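Local coordinates for protein type III Pentaketide Synthase (Neurospora crassa, PDB 3EUO) that probably acts as an acyltransferase of the chalcone and stilbene synthase family, building pentaketide products as a fungal type III polyketide synthase, at residues K91-A96 / A207-N212. Sequence-based numbering, arbitrary orientation.
Sequences KAMAEA and AVILSN
Ile209 projects from its strand onto the C-terminal part of helix 70-96, between Ala92 and Ala96, where helix packs on sheet in the layered thiolase-like fold. Its CG1 lies 3.9 Å from Ala96 CB and 4.1 Å from Ala92 CB, and it also rests 3.7 Å from Ala92 O, a carbonyl already engaged by the N-H of Ala96. Small residues suit these two helix positions one turn apart: their methyl groups are consistent with the close approach of the segment axes of 91-96 and 207-211, 7.4 Å at a crossing angle of -40°. Two residues earlier in the strand, Ala207 faces the helix as well, and methyl meets methyl where the backbones are close, its CB 4.2 Å from Ala92 CB. Val208, between them, turns to the other side of the sheet and packs on Leu150 of helix 145-162, so this strand is covered by helices on both faces.

Farther out, Lys91 NZ hydrogen-bonds to Val10 O of the neighbouring strand 4-11, and Glu95 OE1 to Leu8 N, besides its salt bridge with Arg343. The Met93 side chain continues to Ile103 and Leu129. Isoleucine's longer branch reaches both alanines and Met93: chi1 of -58° sets Ile209 CG1 anti to the carbonyl carbon, and chi2 of -60° turns CD1 to within 3.9 Å of Met93 CG.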
loop_
_atom_site.group_PDB
_atom_site.type_symbol
_atom_site.label_atom_id
_atom_site.label_comp_id
_atom_site.label_asym_id
_atom_site.label_seq_id
_atom_site.Cartn_x
_atom_site.Cartn_y
_atom_site.Cartn_z
ATOM N N LYS A 91 -21.836 0.711 7.384
ATOM C CA LYS A 91 -22.902 -0.233 7.049
ATOM C C LYS A 91 -22.430 -1.677 7.139
ATOM O O LYS A 91 -23.172 -2.554 7.582
ATOM C CB LYS A 91 -23.488 0.073 5.669
ATOM C CG LYS A 91 -24.260 1.396 5.638
ATOM C CD LYS A 91 -25.053 1.590 4.351
ATOM C CE LYS A 91 -24.186 2.030 3.195
ATOM N NZ LYS A 91 -25.022 2.408 1.996
ATOM N N ALA A 92 -21.190 -1.915 6.718
ATOM C CA ALA A 92 -20.581 -3.236 6.846
ATOM C C ALA A 92 -20.478 -3.627 8.317
ATOM O O ALA A 92 -20.859 -4.731 8.690
ATOM C CB ALA A 92 -19.211 -3.264 6.176
ATOM N N MET A 93 -19.988 -2.708 9.148
ATOM C CA MET A 93 -19.876 -2.944 10.596
ATOM C C MET A 93 -21.251 -3.168 11.227
ATOM O O MET A 93 -21.411 -4.043 12.077
ATOM C CB MET A 93 -19.135 -1.794 11.291
ATOM C CG MET A 93 -17.653 -1.664 10.900
ATOM S SD MET A 93 -16.868 -0.148 11.567
ATOM C CE MET A 93 -16.852 -0.545 13.313
ATOM N N ALA A 94 -22.237 -2.383 10.802
ATOM C CA ALA A 94 -23.606 -2.497 11.322
ATOM C C ALA A 94 -24.212 -3.865 11.038
ATOM O O ALA A 94 -24.834 -4.471 11.916
ATOM C CB ALA A 94 -24.490 -1.384 10.754
ATOM N N GLU A 95 -24.021 -4.361 9.816
ATOM C CA GLU A 95 -24.524 -5.680 9.453
ATOM C C GLU A 95 -23.821 -6.770 10.260
ATOM O O GLU A 95 -24.444 -7.763 10.637
ATOM C CB GLU A 95 -24.371 -5.944 7.956
ATOM C CG GLU A 95 -24.849 -7.342 7.539
ATOM C CD GLU A 95 -25.013 -7.506 6.043
ATOM O OE1 GLU A 95 -24.158 -7.004 5.279
ATOM O OE2 GLU A 95 -25.996 -8.162 5.629
ATOM N N ALA A 96 -22.531 -6.570 10.526
ATOM C CA ALA A 96 -21.716 -7.539 11.261
ATOM C C ALA A 96 -21.963 -7.455 12.769
ATOM O O ALA A 96 -21.480 -8.291 13.526
ATOM C CB ALA A 96 -20.240 -7.335 10.954
ATOM N N ALA A 207 -17.125 -1.904 1.309
ATOM C CA ALA A 207 -16.409 -2.526 2.416
ATOM C C ALA A 207 -17.031 -3.852 2.803
ATOM O O ALA A 207 -18.227 -4.069 2.602
ATOM C CB ALA A 207 -16.377 -1.584 3.620
ATOM N N VAL A 208 -16.195 -4.745 3.325
ATOM C CA VAL A 208 -16.666 -5.958 3.980
ATOM C C VAL A 208 -15.967 -6.111 5.326
ATOM O O VAL A 208 -14.887 -5.558 5.551
ATOM C CB VAL A 208 -16.474 -7.252 3.126
ATOM C CG1 VAL A 208 -17.177 -7.123 1.766
ATOM C CG2 VAL A 208 -14.993 -7.599 2.948
ATOM N N ILE A 209 -16.608 -6.849 6.227
ATOM C CA ILE A 209 -15.951 -7.302 7.438
ATOM C C ILE A 209 -15.580 -8.760 7.240
ATOM O O ILE A 209 -16.448 -9.579 6.921
ATOM C CB ILE A 209 -16.866 -7.187 8.677
ATOM C CG1 ILE A 209 -17.329 -5.731 8.871
ATOM C CG2 ILE A 209 -16.148 -7.763 9.898
ATOM C CD1 ILE A 209 -16.178 -4.720 9.072
ATOM N N LEU A 210 -14.291 -9.067 7.374
ATOM C CA LEU A 210 -13.835 -10.458 7.375
ATOM C C LEU A 210 -13.464 -10.852 8.793
ATOM O O LEU A 210 -12.605 -10.216 9.418
ATOM C CB LEU A 210 -12.637 -10.674 6.446
ATOM C CG LEU A 210 -12.259 -12.140 6.170
ATOM C CD1 LEU A 210 -13.340 -12.861 5.342
ATOM C CD2 LEU A 210 -10.910 -12.230 5.464
ATOM N N SER A 211 -14.119 -11.897 9.292
ATOM C CA SER A 211 -13.868 -12.411 10.635
ATOM C C SER A 211 -13.178 -13.766 10.576
ATOM O O SER A 211 -13.420 -14.544 9.648
ATOM C CB SER A 211 -15.196 -12.556 11.390
ATOM O OG SER A 211 -14.988 -13.152 12.664
ATOM N N ASN A 212 -12.348 -14.062 11.579
ATOM C CA ASN A 212 -11.754 -15.396 11.714
ATOM C C ASN A 212 -12.540 -16.322 12.653
ATOM O O ASN A 212 -12.067 -17.404 13.006
ATOM C CB ASN A 212 -10.284 -15.313 12.151
ATOM C CG ASN A 212 -10.124 -14.940 13.616
ATOM O OD1 ASN A 212 -11.086 -14.540 14.279
ATOM N ND2 ASN A 212 -8.896 -15.069 14.132
#